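Thiosulfate sulfurtransferase YnjE (Escherichia coli, PDB 2WLR) transfers the outer sulfur of thiosulfate to cyanide, giving thiocyanate and sulfite, as a periplasmic rhodanese-family enzyme. Local coordinates at residues Tyr161-Tyr171 and Pro247-Val256; Ile172-Trp183 and Ala215-Met223. One frame throughout, in Å; residues are numbered along the deposited sequence.

Interaction 1: Tyr161-Tyr171 and Pro247-Val256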
# COMPACT_ATOMS: atom_id res chain seq x y z
N TYR A 161 13.72 -16.71 1.34
CA TYR A 161 14.82 -15.95 0.76
C TYR A 161 15.99 -16.84 0.34
O TYR A 161 16.58 -16.61 -0.69
CB TYR A 161 15.32 -14.90 1.75
CG TYR A 161 16.56 -14.11 1.34
CD1 TYR A 161 17.85 -14.65 1.50
CD2 TYR A 161 16.47 -12.81 0.84
CE1 TYR A 161 18.98 -13.92 1.16
CE2 TYR A 161 17.60 -12.09 0.51
CZ TYR A 161 18.88 -12.65 0.65
OH TYR A 161 19.98 -11.91 0.31
N LEU A 162 16.30 -17.85 1.13
CA LEU A 162 17.43 -18.72 0.75
C LEU A 162 17.18 -19.48 -0.56
O LEU A 162 18.13 -19.81 -1.28
CB LEU A 162 17.73 -19.73 1.86
CG LEU A 162 18.13 -19.16 3.22
CD1 LEU A 162 18.30 -20.29 4.25
CD2 LEU A 162 19.38 -18.35 3.11
N ILE A 163 15.93 -19.79 -0.85
CA ILE A 163 15.56 -20.53 -2.05
C ILE A 163 15.54 -19.59 -3.27
O ILE A 163 16.08 -19.92 -4.32
CB ILE A 163 14.20 -21.21 -1.88
CG1 ILE A 163 14.20 -22.17 -0.67
CG2 ILE A 163 13.80 -21.95 -3.17
CD1 ILE A 163 15.18 -23.31 -0.78
N SER A 164 14.88 -18.45 -3.13
CA SER A 164 14.80 -17.44 -4.19
C SER A 164 14.58 -16.06 -3.58
O SER A 164 13.79 -15.91 -2.66
CB SER A 164 13.63 -17.75 -5.13
OG SER A 164 13.80 -17.07 -6.35
N HIS A 165 15.31 -15.08 -4.09
CA HIS A 165 15.12 -13.66 -3.75
C HIS A 165 15.46 -12.78 -4.93
O HIS A 165 15.99 -13.24 -5.96
CB HIS A 165 15.89 -13.24 -2.49
CG HIS A 165 17.35 -13.60 -2.49
ND1 HIS A 165 18.33 -12.81 -3.04
CD2 HIS A 165 17.98 -14.64 -1.89
CE1 HIS A 165 19.51 -13.41 -2.87
NE2 HIS A 165 19.32 -14.50 -2.16
N ILE A 166 15.15 -11.50 -4.78
CA ILE A 166 15.42 -10.53 -5.85
C ILE A 166 16.94 -10.34 -5.94
O ILE A 166 17.60 -10.24 -4.92
CB ILE A 166 14.66 -9.22 -5.57
CG1 ILE A 166 13.18 -9.47 -5.73
CG2 ILE A 166 15.14 -8.09 -6.51
CD1 ILE A 166 12.34 -8.25 -5.41
N PRO A 167 17.48 -10.33 -7.16
CA PRO A 167 18.94 -10.22 -7.27
C PRO A 167 19.47 -8.99 -6.58
O PRO A 167 18.91 -7.91 -6.75
CB PRO A 167 19.16 -10.13 -8.78
CG PRO A 167 18.00 -10.91 -9.35
CD PRO A 167 16.85 -10.54 -8.48
N GLY A 168 20.53 -9.15 -5.78
CA GLY A 168 21.16 -8.02 -5.10
C GLY A 168 20.44 -7.62 -3.81
O GLY A 168 20.88 -6.68 -3.13
N ALA A 169 19.39 -8.35 -3.43
CA ALA A 169 18.65 -8.03 -2.21
C ALA A 169 19.33 -8.56 -0.96
O ALA A 169 19.80 -9.70 -0.93
CB ALA A 169 17.22 -8.58 -2.29
N ASP A 170 19.36 -7.71 0.06
CA ASP A 170 19.76 -8.06 1.42
C ASP A 170 18.52 -8.66 2.11
O ASP A 170 17.46 -8.77 1.48
CB ASP A 170 20.29 -6.77 2.09
CG ASP A 170 20.88 -6.98 3.46
OD1 ASP A 170 21.28 -8.10 3.83
OD2 ASP A 170 20.98 -5.94 4.17
N TYR A 171 18.66 -9.08 3.36
CA TYR A 171 17.55 -9.61 4.15
C TYR A 171 17.55 -8.99 5.52
O TYR A 171 18.61 -8.84 6.16
CB TYR A 171 17.69 -11.13 4.30
CG TYR A 171 16.59 -11.76 5.12
CD1 TYR A 171 15.41 -12.20 4.51
CD2 TYR A 171 16.70 -11.92 6.51
CE1 TYR A 171 14.39 -12.76 5.25
CE2 TYR A 171 15.68 -12.50 7.25
CZ TYR A 171 14.53 -12.94 6.61
OH TYR A 171 13.48 -13.53 7.28
N PRO A 247 14.72 -12.46 -13.23
CA PRO A 247 15.77 -13.28 -12.65
C PRO A 247 15.76 -13.28 -11.12
O PRO A 247 15.25 -12.34 -10.48
CB PRO A 247 17.07 -12.63 -13.15
CG PRO A 247 16.68 -11.79 -14.30
CD PRO A 247 15.27 -11.36 -14.05
N VAL A 248 16.31 -14.34 -10.55
CA VAL A 248 16.38 -14.47 -9.11
C VAL A 248 17.76 -14.92 -8.68
O VAL A 248 18.54 -15.43 -9.49
CB VAL A 248 15.32 -15.46 -8.58
CG1 VAL A 248 13.91 -14.98 -8.95
CG2 VAL A 248 15.58 -16.89 -9.09
N GLU A 249 18.05 -14.70 -7.40
CA GLU A 249 19.26 -15.24 -6.78
C GLU A 249 18.87 -16.12 -5.60
O GLU A 249 17.76 -16.10 -5.13
CB GLU A 249 20.21 -14.12 -6.37
CG GLU A 249 20.90 -13.48 -7.57
CD GLU A 249 21.79 -12.29 -7.23
OE1 GLU A 249 21.87 -11.91 -6.05
OE2 GLU A 249 22.39 -11.69 -8.16
N ARG A 250 19.82 -16.90 -5.13
CA ARG A 250 19.56 -17.84 -4.04
C ARG A 250 20.70 -17.79 -3.04
O ARG A 250 21.73 -17.16 -3.27
CB ARG A 250 19.38 -19.26 -4.59
CG ARG A 250 20.63 -19.94 -5.10
CD ARG A 250 20.31 -21.22 -5.87
NE ARG A 250 19.92 -22.35 -5.01
CZ ARG A 250 18.67 -22.71 -4.68
NH1 ARG A 250 17.60 -22.03 -5.11
NH2 ARG A 250 18.47 -23.76 -3.88
N GLY A 251 20.49 -18.46 -1.92
CA GLY A 251 21.50 -18.59 -0.89
C GLY A 251 21.48 -17.54 0.20
O GLY A 251 20.62 -16.64 0.26
N THR A 252 22.46 -17.66 1.09
CA THR A 252 22.59 -16.80 2.26
C THR A 252 22.79 -15.34 1.85
O THR A 252 23.36 -15.05 0.79
CB THR A 252 23.78 -17.25 3.13
OG1 THR A 252 24.97 -17.18 2.34
CG2 THR A 252 23.58 -18.66 3.62
N PRO A 253 22.29 -14.38 2.66
CA PRO A 253 22.53 -12.98 2.31
C PRO A 253 24.03 -12.66 2.19
O PRO A 253 24.78 -12.99 3.10
CB PRO A 253 21.91 -12.19 3.49
CG PRO A 253 20.99 -13.13 4.14
CD PRO A 253 21.49 -14.53 3.88
N PRO A 254 24.45 -12.01 1.09
CA PRO A 254 25.84 -11.57 0.93
C PRO A 254 26.28 -10.59 2.00
O PRO A 254 25.44 -9.91 2.57
CB PRO A 254 25.84 -10.84 -0.41
CG PRO A 254 24.70 -11.39 -1.15
CD PRO A 254 23.66 -11.71 -0.13
N LYS A 255 27.58 -10.50 2.21
CA LYS A 255 28.16 -9.50 3.09
C LYS A 255 27.77 -8.10 2.64
O LYS A 255 27.84 -7.78 1.45
CB LYS A 255 29.69 -9.61 3.07
CG LYS A 255 30.31 -9.50 4.42
CD LYS A 255 31.83 -9.72 4.33
CE LYS A 255 32.40 -10.25 5.63
NZ LYS A 255 31.65 -9.80 6.81
N VAL A 256 27.35 -7.27 3.58
CA VAL A 256 27.05 -5.89 3.30
C VAL A 256 28.13 -5.00 3.94
O VAL A 256 28.51 -5.22 5.09
CB VAL A 256 25.63 -5.52 3.80
CG1 VAL A 256 25.34 -4.06 3.63
CG2 VAL A 256 24.60 -6.38 3.06
O HOH W 1 22.99 -9.19 1.78
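Glu249 O is held by the backbone of the facing loop: His165 N donates to it at 2.9 Å, and Ser164 CA adds a C-H...O contact at 3.4 Å. The same oxygen sits over the centre of one face of the His165 imidazole. Glu249 N returns a bond to His165 O (2.9 Å), closing a single antiparallel hydrogen-bonded pair, and two residues on Gly251 N donates to Leu162 O at 2.8 Å. The first torsion of His165 (chi1 51°) sets CG between its own N and carbonyl carbon, holding the ring between Glu249 O and the Tyr161 ring. From there NE2 makes a weak bond to Gly251 O (3.5 Å), while ND1 donates to Ile166 O, which Ala169 N reaches from the opposite face of its plane. Thus the imidazole is tied to the type II turn Ile166-Ala169. Glu249 stretches along Pro167 to the same turn, where Gly168 N meets OE1 at 3.1 Å from above the carboxylate plane. Farther along, Pro253 packs with its CG 3.7 Å from Tyr161 CE1 and also against Tyr171 CB. A water donates to both Asp170 OD1 and Pro254 O, whereas Asp170 OD2 is hydrogen-bonded to His198 ND1. Trp241 of helix 238-243 donates to Pro247 O. In this way the chain leaving helix 238-243 is laid over the loop that enters 170-173, an outermost strand of the five-stranded parallel sheet of a rhodanese fold.

Interaction 2: Ile172-Trp183 and Ala215-Met223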
# COMPACT_ATOMS: atom_id res chain seq x y z
N ILE A 172 16.38 -8.53 5.97
CA ILE A 172 16.22 -8.04 7.33
C ILE A 172 15.17 -8.91 8.02
O ILE A 172 14.05 -9.10 7.52
CB ILE A 172 15.81 -6.56 7.41
CG1 ILE A 172 16.97 -5.65 7.02
CG2 ILE A 172 15.34 -6.18 8.84
CD1 ILE A 172 16.58 -4.21 6.90
N ASP A 173 15.53 -9.45 9.18
CA ASP A 173 14.62 -10.13 10.08
C ASP A 173 13.86 -9.02 10.82
O ASP A 173 14.48 -8.11 11.40
CB ASP A 173 15.50 -10.95 11.05
CG ASP A 173 14.74 -11.76 12.07
OD1 ASP A 173 13.56 -11.52 12.39
OD2 ASP A 173 15.43 -12.63 12.66
N THR A 174 12.53 -9.08 10.85
CA THR A 174 11.75 -8.07 11.56
C THR A 174 12.11 -7.97 13.05
O THR A 174 11.95 -6.93 13.68
CB THR A 174 10.24 -8.30 11.40
OG1 THR A 174 9.90 -9.65 11.76
CG2 THR A 174 9.79 -8.06 9.96
N ASN A 175 12.61 -9.06 13.63
CA ASN A 175 13.07 -9.01 15.00
C ASN A 175 14.27 -8.08 15.21
O ASN A 175 14.62 -7.77 16.35
CB ASN A 175 13.41 -10.41 15.52
CG ASN A 175 12.18 -11.31 15.66
OD1 ASN A 175 12.25 -12.52 15.40
ND2 ASN A 175 11.05 -10.74 16.06
N GLU A 176 14.91 -7.63 14.13
CA GLU A 176 15.96 -6.59 14.23
C GLU A 176 15.38 -5.20 14.48
O GLU A 176 16.12 -4.29 14.83
CB GLU A 176 16.81 -6.51 12.96
CG GLU A 176 17.56 -7.77 12.62
CD GLU A 176 18.32 -7.66 11.32
OE1 GLU A 176 19.17 -6.74 11.22
OE2 GLU A 176 18.06 -8.44 10.38
N VAL A 177 14.08 -5.00 14.26
CA VAL A 177 13.52 -3.66 14.41
C VAL A 177 12.45 -3.52 15.50
O VAL A 177 12.04 -2.40 15.78
CB VAL A 177 12.94 -3.12 13.09
CG1 VAL A 177 13.96 -3.33 11.96
CG2 VAL A 177 11.60 -3.79 12.74
N GLU A 178 12.02 -4.64 16.08
CA GLU A 178 10.99 -4.68 17.11
C GLU A 178 11.30 -5.83 18.04
O GLU A 178 12.00 -6.79 17.66
CB GLU A 178 9.59 -4.81 16.49
CG GLU A 178 9.40 -6.10 15.74
CD GLU A 178 8.05 -6.26 15.10
OE1 GLU A 178 7.26 -5.29 15.13
OE2 GLU A 178 7.76 -7.37 14.60
N SER A 179 10.77 -5.77 19.25
CA SER A 179 11.04 -6.82 20.23
C SER A 179 9.98 -6.91 21.30
O SER A 179 9.12 -6.05 21.42
CB SER A 179 12.39 -6.55 20.90
OG SER A 179 12.28 -5.44 21.76
N GLU A 180 10.11 -7.95 22.11
CA GLU A 180 9.42 -8.09 23.38
C GLU A 180 9.77 -6.90 24.27
O GLU A 180 10.84 -6.28 24.09
CB GLU A 180 9.88 -9.38 24.07
CG GLU A 180 9.54 -10.65 23.36
CD GLU A 180 8.12 -11.10 23.59
OE1 GLU A 180 7.29 -10.30 24.08
OE2 GLU A 180 7.83 -12.29 23.26
N PRO A 181 8.90 -6.58 25.23
CA PRO A 181 7.68 -7.27 25.64
C PRO A 181 6.38 -6.84 24.96
O PRO A 181 5.37 -7.52 25.09
CB PRO A 181 7.59 -6.89 27.12
CG PRO A 181 8.08 -5.54 27.14
CD PRO A 181 9.27 -5.54 26.20
N LEU A 182 6.40 -5.73 24.22
CA LEU A 182 5.17 -5.20 23.63
C LEU A 182 5.14 -5.28 22.11
O LEU A 182 4.16 -4.91 21.50
CB LEU A 182 4.97 -3.74 24.05
CG LEU A 182 4.16 -3.42 25.30
CD1 LEU A 182 4.09 -1.89 25.43
CD2 LEU A 182 2.74 -4.00 25.26
N TRP A 183 6.20 -5.78 21.50
CA TRP A 183 6.33 -5.71 20.04
C TRP A 183 6.23 -4.27 19.52
O TRP A 183 5.62 -4.01 18.50
CB TRP A 183 5.40 -6.73 19.34
CG TRP A 183 5.84 -8.09 19.69
CD1 TRP A 183 5.20 -8.96 20.53
CD2 TRP A 183 7.08 -8.71 19.35
NE1 TRP A 183 5.94 -10.10 20.68
CE2 TRP A 183 7.10 -9.97 19.98
CE3 TRP A 183 8.15 -8.34 18.55
CZ2 TRP A 183 8.18 -10.87 19.83
CZ3 TRP A 183 9.22 -9.21 18.40
CH2 TRP A 183 9.22 -10.48 19.04
N ALA A 215 5.16 -6.91 6.26
CA ALA A 215 6.47 -7.06 6.89
C ALA A 215 7.43 -5.99 6.41
O ALA A 215 8.16 -5.38 7.22
CB ALA A 215 7.04 -8.47 6.63
N ALA A 216 7.47 -5.78 5.10
CA ALA A 216 8.28 -4.73 4.51
C ALA A 216 7.85 -3.35 5.00
O ALA A 216 8.68 -2.48 5.28
CB ALA A 216 8.22 -4.81 3.00
N ALA A 217 6.54 -3.14 5.12
CA ALA A 217 6.02 -1.87 5.53
C ALA A 217 6.39 -1.52 6.96
O ALA A 217 6.64 -0.36 7.29
CB ALA A 217 4.48 -1.81 5.38
N ARG A 218 6.40 -2.53 7.81
CA ARG A 218 6.78 -2.32 9.20
C ARG A 218 8.19 -1.81 9.29
O ARG A 218 8.46 -0.82 9.99
CB ARG A 218 6.59 -3.63 9.97
CG ARG A 218 7.11 -3.59 11.41
CD ARG A 218 6.40 -2.59 12.28
NE ARG A 218 6.62 -2.91 13.70
CZ ARG A 218 6.25 -2.15 14.73
NH1 ARG A 218 5.68 -0.97 14.55
NH2 ARG A 218 6.51 -2.58 15.98
N VAL A 219 9.11 -2.49 8.60
CA VAL A 219 10.50 -2.06 8.58
C VAL A 219 10.59 -0.67 7.96
O VAL A 219 11.29 0.20 8.46
CB VAL A 219 11.38 -3.05 7.83
CG1 VAL A 219 12.83 -2.57 7.73
CG2 VAL A 219 11.34 -4.42 8.50
N ALA A 220 9.86 -0.44 6.87
CA ALA A 220 9.92 0.83 6.20
C ALA A 220 9.51 1.98 7.07
O ALA A 220 10.16 3.03 7.07
CB ALA A 220 9.04 0.80 4.92
N GLN A 221 8.38 1.87 7.76
CA GLN A 221 7.88 2.97 8.55
C GLN A 221 8.86 3.30 9.68
O GLN A 221 9.09 4.47 10.01
CB GLN A 221 6.48 2.66 9.08
CG GLN A 221 5.79 3.80 9.87
CD GLN A 221 6.18 3.86 11.35
OE1 GLN A 221 6.78 2.95 11.86
NE2 GLN A 221 5.87 4.98 12.00
N ILE A 222 9.47 2.26 10.27
CA ILE A 222 10.44 2.46 11.34
C ILE A 222 11.70 3.16 10.79
O ILE A 222 12.24 4.07 11.42
CB ILE A 222 10.76 1.14 12.06
CG1 ILE A 222 9.57 0.76 12.94
CG2 ILE A 222 12.01 1.29 12.96
CD1 ILE A 222 9.56 -0.68 13.38
N MSE A 223 12.10 2.81 9.58
CA MSE A 223 13.22 3.53 8.94
C MSE A 223 12.91 4.98 8.67
O MSE A 223 13.79 5.86 8.83
CB MSE A 223 13.64 2.86 7.65
CG MSE A 223 14.32 1.54 7.88
SE MSE A 223 15.03 0.83 6.22
CE MSE A 223 15.90 -0.76 7.04
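Arg218 leaves its helix with CG anti to the backbone N (chi1 173°) and then bends at chi2 (63°), which turns the guanidinium toward Glu178, whose chain runs out extended beyond CG. The two form a side-on salt bridge: Arg218 NE and NH2 both grip Glu178 OE1, at 2.8 and 2.9 Å, with the oxygen near the guanidinium plane. NH2 comes nearly along the C-O direction and NE from above the carboxylate plane; the carboxylate and guanidinium planes stand 61° apart. Ile222 CD1 lies over one guanidinium face, offset toward its rim, and is also 3.8 Å from Val177 CG2. Beside this polar pair, the helix presents an apolar flank to the edge strand and 3-10 turn. Val219 packs against Ile172, Thr174 and Val177, and Ile172 CD1 meets CE of Met223, a selenomethionine, tip to tip at 3.5 Å. Outside the two segments, Glu178 OE2 accepts from Trp369 NE1 and Arg218 NH2 forms a second salt bridge with Asp390. Shared between two acids in a buried setting, Arg218 probably stays charged; the bridge joins helix 213-226 to Glu178, and Trp369 and Asp390, both in the third rhodanese domain, extend the polar network across the domain interface.

Interactions 1 and 2 share strand 170-173, the first taking its beginning and the second its end, and their centres lie about 20 Å apart; they brush where Tyr171 O comes within 4.3 Å of Glu176 OE2. Interaction 1 lies toward the surface, away from the annotated sites, with the Tyr171 side chain still about 11 Å from a bound HEPES molecule. Interaction 2 is buried and adjoins that ligand, which comes to about 3 Å from the Glu178 side chain. Its Arg218 side chain is about 9 Å from that of Arg370, which by similarity probably binds substrate; Arg370 lies five residues after Cys365, the cysteine that forms the persulfide and that is a sulfinic acid in this crystal.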